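Local coordinates for protein OBCA, Oxalate Biosynthetic Component A (Burkholderia glumae, PDB 4NNB) that joins a TIM-barrel domain to an additional N-terminal domain in a single chain, and is probably an enzyme, at residues 52-64 against 179-192. Residues are numbered along the deposited sequence; the frame is centred on the assembly and turned at random.
Sequences DGWEVVPAGGRLL and EEAGWIACAAGYWQ
Arg62 bends at chi2 (-70°) and carries its guanidinium to the carboxylate of Glu179, on helix 172-180. Arg62 NE and NH2 both bond to Glu179 OE2; the NE bond is 2.9 Å and uses the anti lone pair of that oxygen. The grip of this salt bridge is side-on, and the two planes are only 13° apart. Ala185 CB lies over one guanidinium face. NH1 turns back to Gly61 O, which also accepts from Cys186 N on the opposite face of its carbonyl plane.

Gln192 holds CG anti to its backbone N (chi1 176°) and bends at chi2, which brings NE2 over the Trp54 ring. Gln192 CB makes a CH-pi contact with the Trp54 six-membered ring, 3.5 Å from the centroid. NE2 also bonds weakly to Asp52 O, and OE1 accepts from Gly194 N. Leu64 CB makes a like CH-pi contact over Trp183. Glu55 OE1 meets the edge of the Trp191 ring, 3.3 Å from Trp191 CZ3. Trp191 NE1 is hydrogen-bonded to Tyr138 OH. Cys186 SG packs against Leu63 CB at 3.4 Å.

Paired backbone bonds join Glu55 to Trp191, Val57 to Gly189 and Leu63 to Ile184. A water bridges Pro58 O, Gly61 N and Ala187 O. Strands 27-29 and 155-159 complete two three-stranded antiparallel sheets; the same two segments pair in both, crossing between them through residues 58-61 and 186-188.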
ATOM      1  N   ASP A  52      16.919  -5.071   6.450  1.00 50.66           N
ATOM      2  CA  ASP A  52      15.620  -4.655   6.967  1.00 45.94           C
ATOM      3  C   ASP A  52      15.302  -3.192   6.653  1.00 50.88           C
ATOM      4  O   ASP A  52      14.310  -2.653   7.142  1.00 54.10           O
ATOM      5  CB  ASP A  52      15.579  -4.879   8.475  1.00 47.37           C
ATOM      6  CG  ASP A  52      14.178  -5.023   9.000  1.00 43.18           C
ATOM      7  OD1 ASP A  52      13.846  -4.343   9.988  1.00 44.52           O
ATOM      8  OD2 ASP A  52      13.420  -5.837   8.440  1.00 47.28           O
ATOM      9  N   GLY A  53      16.147  -2.541   5.858  1.00 45.11           N
ATOM     10  CA  GLY A  53      15.858  -1.193   5.392  1.00 44.51           C
ATOM     11  C   GLY A  53      16.584  -0.048   6.084  1.00 49.70           C
ATOM     12  O   GLY A  53      16.437   1.106   5.672  1.00 48.60           O
ATOM     13  N   TRP A  54      17.353  -0.348   7.130  1.00 44.60           N
ATOM     14  CA  TRP A  54      18.161   0.670   7.794  1.00 44.99           C
ATOM     15  C   TRP A  54      19.176   1.199   6.802  1.00 45.44           C
ATOM     16  O   TRP A  54      19.631   0.463   5.928  1.00 46.50           O
ATOM     17  CB  TRP A  54      18.870   0.096   9.026  1.00 40.60           C
ATOM     18  CG  TRP A  54      17.944  -0.206  10.162  1.00 43.60           C
ATOM     19  CD1 TRP A  54      17.027  -1.209  10.224  1.00 43.40           C
ATOM     20  CD2 TRP A  54      17.848   0.506  11.403  1.00 42.32           C
ATOM     21  NE1 TRP A  54      16.361  -1.166  11.428  1.00 42.80           N
ATOM     22  CE2 TRP A  54      16.849  -0.127  12.171  1.00 40.39           C
ATOM     23  CE3 TRP A  54      18.515   1.607  11.943  1.00 38.39           C
ATOM     24  CZ2 TRP A  54      16.494   0.318  13.447  1.00 39.29           C
ATOM     25  CZ3 TRP A  54      18.170   2.039  13.203  1.00 38.99           C
ATOM     26  CH2 TRP A  54      17.166   1.400  13.943  1.00 41.01           C
ATOM     27  N   GLU A  55      19.518   2.475   6.927  1.00 43.58           N
ATOM     28  CA  GLU A  55      20.456   3.102   6.006  1.00 45.10           C
ATOM     29  C   GLU A  55      21.600   3.783   6.771  1.00 48.53           C
ATOM     30  O   GLU A  55      21.406   4.300   7.874  1.00 42.77           O
ATOM     31  CB  GLU A  55      19.716   4.081   5.079  1.00 50.93           C
ATOM     32  CG  GLU A  55      20.146   5.547   5.177  1.00 56.06           C
ATOM     33  CD  GLU A  55      19.276   6.471   4.324  1.00 61.77           C
ATOM     34  OE1 GLU A  55      19.394   7.710   4.462  1.00 59.99           O
ATOM     35  OE2 GLU A  55      18.478   5.953   3.510  1.00 62.91           O
ATOM     36  N   VAL A  56      22.801   3.753   6.197  1.00 47.43           N
ATOM     37  CA  VAL A  56      23.962   4.389   6.818  1.00 43.92           C
ATOM     38  C   VAL A  56      23.854   5.910   6.732  1.00 45.71           C
ATOM     39  O   VAL A  56      23.567   6.455   5.667  1.00 47.67           O
ATOM     40  CB  VAL A  56      25.288   3.922   6.158  1.00 43.00           C
ATOM     41  CG1 VAL A  56      26.439   4.816   6.581  1.00 41.76           C
ATOM     42  CG2 VAL A  56      25.581   2.473   6.523  1.00 45.65           C
ATOM     43  N   VAL A  57      24.078   6.595   7.854  1.00 43.26           N
ATOM     44  CA  VAL A  57      24.067   8.058   7.861  1.00 43.74           C
ATOM     45  C   VAL A  57      25.303   8.653   8.536  1.00 41.42           C
ATOM     46  O   VAL A  57      25.839   8.082   9.489  1.00 45.08           O
ATOM     47  CB  VAL A  57      22.793   8.622   8.547  1.00 45.83           C
ATOM     48  CG1 VAL A  57      21.569   8.404   7.668  1.00 40.38           C
ATOM     49  CG2 VAL A  57      22.605   7.998   9.924  1.00 39.23           C
ATOM     50  N   PRO A  58      25.767   9.804   8.033  1.00 42.79           N
ATOM     51  CA  PRO A  58      26.869  10.542   8.665  1.00 45.51           C
ATOM     52  C   PRO A  58      26.402  11.271   9.919  1.00 45.02           C
ATOM     53  O   PRO A  58      25.235  11.167  10.298  1.00 41.14           O
ATOM     54  CB  PRO A  58      27.259  11.565   7.594  1.00 41.07           C
ATOM     55  CG  PRO A  58      26.012  11.767   6.797  1.00 44.64           C
ATOM     56  CD  PRO A  58      25.347  10.416   6.759  1.00 43.21           C
ATOM     57  N   ALA A  59      27.303  12.008  10.557  1.00 41.91           N
ATOM     58  CA  ALA A  59      26.931  12.808  11.717  1.00 43.59           C
ATOM     59  C   ALA A  59      26.054  13.981  11.290  1.00 39.00           C
ATOM     60  O   ALA A  59      26.014  14.333  10.113  1.00 40.54           O
ATOM     61  CB  ALA A  59      28.169  13.306  12.445  1.00 46.77           C
ATOM     62  N   GLY A  60      25.342  14.569  12.247  1.00 42.12           N
ATOM     63  CA  GLY A  60      24.543  15.753  11.977  1.00 40.71           C
ATOM     64  C   GLY A  60      23.037  15.576  12.110  1.00 39.30           C
ATOM     65  O   GLY A  60      22.278  16.521  11.885  1.00 38.04           O
ATOM     66  N   GLY A  61      22.598  14.374  12.470  1.00 38.27           N
ATOM     67  CA  GLY A  61      21.177  14.112  12.650  1.00 35.50           C
ATOM     68  C   GLY A  61      20.703  14.702  13.964  1.00 36.75           C
ATOM     69  O   GLY A  61      21.519  15.192  14.747  1.00 30.39           O
ATOM     70  N   ARG A  62      19.389  14.685  14.197  1.00 33.69           N
ATOM     71  CA  ARG A  62      18.846  15.033  15.507  1.00 30.60           C
ATOM     72  C   ARG A  62      17.982  13.888  16.033  1.00 32.71           C
ATOM     73  O   ARG A  62      17.265  13.225  15.265  1.00 30.83           O
ATOM     74  CB  ARG A  62      18.039  16.340  15.467  1.00 28.97           C
ATOM     75  CG  ARG A  62      18.834  17.594  15.105  1.00 33.11           C
ATOM     76  CD  ARG A  62      19.808  17.997  16.213  1.00 31.77           C
ATOM     77  NE  ARG A  62      20.583  19.184  15.856  1.00 34.52           N
ATOM     78  CZ  ARG A  62      21.658  19.182  15.069  1.00 38.77           C
ATOM     79  NH1 ARG A  62      22.108  18.052  14.529  1.00 37.05           N
ATOM     80  NH2 ARG A  62      22.290  20.320  14.818  1.00 39.37           N
ATOM     81  N   LEU A  63      18.067  13.653  17.340  1.00 29.62           N
ATOM     82  CA  LEU A  63      17.319  12.575  17.981  1.00 32.10           C
ATOM     83  C   LEU A  63      16.500  13.138  19.120  1.00 28.56           C
ATOM     84  O   LEU A  63      17.029  13.855  19.976  1.00 31.01           O
ATOM     85  CB  LEU A  63      18.269  11.493  18.519  1.00 28.67           C
ATOM     86  CG  LEU A  63      17.661  10.393  19.406  1.00 33.42           C
ATOM     87  CD1 LEU A  63      16.762   9.459  18.599  1.00 30.09           C
ATOM     88  CD2 LEU A  63      18.747   9.589  20.119  1.00 33.67           C
ATOM     89  N   LEU A  64      15.203  12.846  19.109  1.00 28.56           N
ATOM     90  CA  LEU A  64      14.341  13.152  20.237  1.00 29.11           C
ATOM     91  C   LEU A  64      14.082  11.844  20.980  1.00 36.96           C
ATOM     92  O   LEU A  64      13.446  10.926  20.441  1.00 32.75           O
ATOM     93  CB  LEU A  64      13.013  13.778  19.768  1.00 26.63           C
ATOM     94  CG  LEU A  64      12.051  14.176  20.898  1.00 28.24           C
ATOM     95  CD1 LEU A  64      12.740  15.165  21.858  1.00 31.72           C
ATOM     96  CD2 LEU A  64      10.723  14.744  20.361  1.00 26.61           C
ATOM     97  N   GLU A 179      16.065  22.113  19.133  1.00 26.57           N
ATOM     98  CA  GLU A 179      17.072  21.729  20.112  1.00 29.46           C
ATOM     99  C   GLU A 179      16.623  22.085  21.525  1.00 29.96           C
ATOM    100  O   GLU A 179      16.864  21.326  22.461  1.00 31.38           O
ATOM    101  CB  GLU A 179      18.437  22.312  19.740  1.00 30.81           C
ATOM    102  CG  GLU A 179      18.999  21.629  18.502  1.00 33.54           C
ATOM    103  CD  GLU A 179      20.117  22.397  17.834  1.00 37.64           C
ATOM    104  OE1 GLU A 179      20.342  23.573  18.191  1.00 36.67           O
ATOM    105  OE2 GLU A 179      20.765  21.822  16.938  1.00 35.51           O
ATOM    106  N   GLU A 180      15.931  23.210  21.679  1.00 30.78           N
ATOM    107  CA  GLU A 180      15.401  23.574  22.995  1.00 32.87           C
ATOM    108  C   GLU A 180      14.309  22.594  23.413  1.00 32.58           C
ATOM    109  O   GLU A 180      14.086  22.353  24.602  1.00 29.20           O
ATOM    110  CB  GLU A 180      14.846  24.999  22.991  1.00 35.91           C
ATOM    111  CG  GLU A 180      14.394  25.464  24.368  1.00 46.02           C
ATOM    112  CD  GLU A 180      13.517  26.704  24.328  1.00 55.57           C
ATOM    113  OE1 GLU A 180      13.514  27.407  23.294  1.00 60.34           O
ATOM    114  OE2 GLU A 180      12.824  26.974  25.334  1.00 55.57           O
ATOM    115  N   ALA A 181      13.626  22.023  22.423  1.00 32.06           N
ATOM    116  CA  ALA A 181      12.575  21.044  22.692  1.00 30.94           C
ATOM    117  C   ALA A 181      13.158  19.660  22.993  1.00 32.12           C
ATOM    118  O   ALA A 181      12.427  18.739  23.359  1.00 36.06           O
ATOM    119  CB  ALA A 181      11.593  20.976  21.523  1.00 33.03           C
ATOM    120  N   GLY A 182      14.467  19.502  22.826  1.00 32.99           N
ATOM    121  CA  GLY A 182      15.107  18.249  23.192  1.00 34.07           C
ATOM    122  C   GLY A 182      15.710  17.459  22.052  1.00 32.36           C
ATOM    123  O   GLY A 182      16.285  16.390  22.279  1.00 36.32           O
ATOM    124  N   TRP A 183      15.587  17.959  20.826  1.00 31.62           N
ATOM    125  CA  TRP A 183      16.238  17.293  19.702  1.00 28.62           C
ATOM    126  C   TRP A 183      17.753  17.445  19.849  1.00 35.08           C
ATOM    127  O   TRP A 183      18.272  18.565  19.891  1.00 34.21           O
ATOM    128  CB  TRP A 183      15.752  17.852  18.359  1.00 27.42           C
ATOM    129  CG  TRP A 183      14.312  17.509  18.066  1.00 29.04           C
ATOM    130  CD1 TRP A 183      13.202  18.216  18.431  1.00 28.03           C
ATOM    131  CD2 TRP A 183      13.836  16.365  17.341  1.00 29.87           C
ATOM    132  NE1 TRP A 183      12.069  17.581  17.977  1.00 28.77           N
ATOM    133  CE2 TRP A 183      12.435  16.442  17.308  1.00 30.61           C
ATOM    134  CE3 TRP A 183      14.467  15.284  16.719  1.00 31.52           C
ATOM    135  CZ2 TRP A 183      11.647  15.465  16.678  1.00 30.79           C
ATOM    136  CZ3 TRP A 183      13.687  14.316  16.099  1.00 28.18           C
ATOM    137  CH2 TRP A 183      12.298  14.415  16.081  1.00 30.00           C
ATOM    138  N   ILE A 184      18.459  16.322  19.931  1.00 32.71           N
ATOM    139  CA  ILE A 184      19.895  16.354  20.226  1.00 35.71           C
ATOM    140  C   ILE A 184      20.727  15.911  19.027  1.00 35.09           C
ATOM    141  O   ILE A 184      20.375  14.957  18.323  1.00 32.00           O
ATOM    142  CB  ILE A 184      20.228  15.500  21.478  1.00 36.57           C
ATOM    143  CG1 ILE A 184      19.545  16.095  22.710  1.00 39.20           C
ATOM    144  CG2 ILE A 184      21.719  15.425  21.722  1.00 41.64           C
ATOM    145  CD1 ILE A 184      20.060  15.531  24.020  1.00 53.32           C
ATOM    146  N   ALA A 185      21.825  16.624  18.793  1.00 34.98           N
ATOM    147  CA  ALA A 185      22.776  16.311  17.726  1.00 31.93           C
ATOM    148  C   ALA A 185      23.311  14.880  17.821  1.00 35.95           C
ATOM    149  O   ALA A 185      23.636  14.401  18.906  1.00 33.53           O
ATOM    150  CB  ALA A 185      23.930  17.311  17.752  1.00 34.11           C
ATOM    151  N   CYS A 186      23.417  14.204  16.679  1.00 37.84           N
ATOM    152  CA  CYS A 186      23.845  12.812  16.667  1.00 36.95           C
ATOM    153  C   CYS A 186      25.172  12.593  15.947  1.00 38.31           C
ATOM    154  O   CYS A 186      25.523  13.319  15.015  1.00 36.79           O
ATOM    155  CB  CYS A 186      22.778  11.931  16.014  1.00 39.05           C
ATOM    156  SG  CYS A 186      21.303  11.710  17.008  1.00 39.35           S
ATOM    157  N   ALA A 187      25.894  11.562  16.375  1.00 42.65           N
ATOM    158  CA  ALA A 187      27.065  11.090  15.644  1.00 42.74           C
ATOM    159  C   ALA A 187      26.633  10.240  14.443  1.00 45.51           C
ATOM    160  O   ALA A 187      25.447  10.165  14.108  1.00 40.10           O
ATOM    161  CB  ALA A 187      27.979  10.301  16.560  1.00 37.44           C
ATOM    162  N   ALA A 188      27.598   9.601  13.791  1.00 42.55           N
ATOM    163  CA  ALA A 188      27.301   8.806  12.605  1.00 37.55           C
ATOM    164  C   ALA A 188      26.619   7.513  13.013  1.00 42.82           C
ATOM    165  O   ALA A 188      26.681   7.114  14.177  1.00 44.24           O
ATOM    166  CB  ALA A 188      28.569   8.515  11.833  1.00 43.15           C
ATOM    167  N   GLY A 189      25.957   6.853  12.072  1.00 38.25           N
ATOM    168  CA  GLY A 189      25.343   5.579  12.394  1.00 42.71           C
ATOM    169  C   GLY A 189      24.326   5.032  11.412  1.00 43.67           C
ATOM    170  O   GLY A 189      24.475   5.151  10.191  1.00 41.33           O
ATOM    171  N   TYR A 190      23.282   4.421  11.963  1.00 42.91           N
ATOM    172  CA  TYR A 190      22.284   3.738  11.156  1.00 41.89           C
ATOM    173  C   TYR A 190      20.896   4.254  11.509  1.00 37.45           C
ATOM    174  O   TYR A 190      20.562   4.404  12.680  1.00 36.91           O
ATOM    175  CB  TYR A 190      22.377   2.217  11.358  1.00 44.34           C
ATOM    176  CG  TYR A 190      23.749   1.646  11.053  1.00 49.58           C
ATOM    177  CD1 TYR A 190      24.762   1.664  12.006  1.00 49.71           C
ATOM    178  CD2 TYR A 190      24.033   1.097   9.810  1.00 51.52           C
ATOM    179  CE1 TYR A 190      26.018   1.150  11.724  1.00 52.05           C
ATOM    180  CE2 TYR A 190      25.282   0.582   9.523  1.00 50.58           C
ATOM    181  CZ  TYR A 190      26.269   0.610  10.484  1.00 53.08           C
ATOM    182  OH  TYR A 190      27.514   0.095  10.193  1.00 56.69           O
ATOM    183  N   TRP A 191      20.098   4.508  10.479  1.00 38.00           N
ATOM    184  CA  TRP A 191      18.782   5.120  10.627  1.00 42.51           C
ATOM    185  C   TRP A 191      17.719   4.245   9.992  1.00 37.66           C
ATOM    186  O   TRP A 191      17.902   3.729   8.888  1.00 39.71           O
ATOM    187  CB  TRP A 191      18.791   6.504   9.961  1.00 38.55           C
ATOM    188  CG  TRP A 191      17.446   7.144   9.737  1.00 39.70           C
ATOM    189  CD1 TRP A 191      16.419   7.245  10.632  1.00 39.58           C
ATOM    190  CD2 TRP A 191      17.007   7.804   8.546  1.00 39.51           C
ATOM    191  NE1 TRP A 191      15.360   7.919  10.061  1.00 40.49           N
ATOM    192  CE2 TRP A 191      15.700   8.277   8.782  1.00 40.82           C
ATOM    193  CE3 TRP A 191      17.589   8.037   7.298  1.00 40.73           C
ATOM    194  CZ2 TRP A 191      14.967   8.972   7.815  1.00 38.10           C
ATOM    195  CZ3 TRP A 191      16.860   8.721   6.337  1.00 43.37           C
ATOM    196  CH2 TRP A 191      15.563   9.179   6.601  1.00 40.76           C
ATOM    197  N   GLN A 192      16.613   4.068  10.699  1.00 42.45           N
ATOM    198  CA  GLN A 192      15.451   3.417  10.114  1.00 40.52           C
ATOM    199  C   GLN A 192      14.502   4.496   9.609  1.00 43.25           C
ATOM    200  O   GLN A 192      13.768   5.106  10.385  1.00 41.66           O
ATOM    201  CB  GLN A 192      14.751   2.521  11.136  1.00 43.40           C
ATOM    202  CG  GLN A 192      13.467   1.867  10.619  1.00 42.43           C
ATOM    203  CD  GLN A 192      13.661   1.169   9.286  1.00 47.40           C
ATOM    204  OE1 GLN A 192      13.484   1.772   8.225  1.00 46.16           O
ATOM    205  NE2 GLN A 192      14.022  -0.113   9.334  1.00 46.90           N
TER
HETATM  206  O   HOH W   1      23.594  11.361  12.629  1.00 38.44           O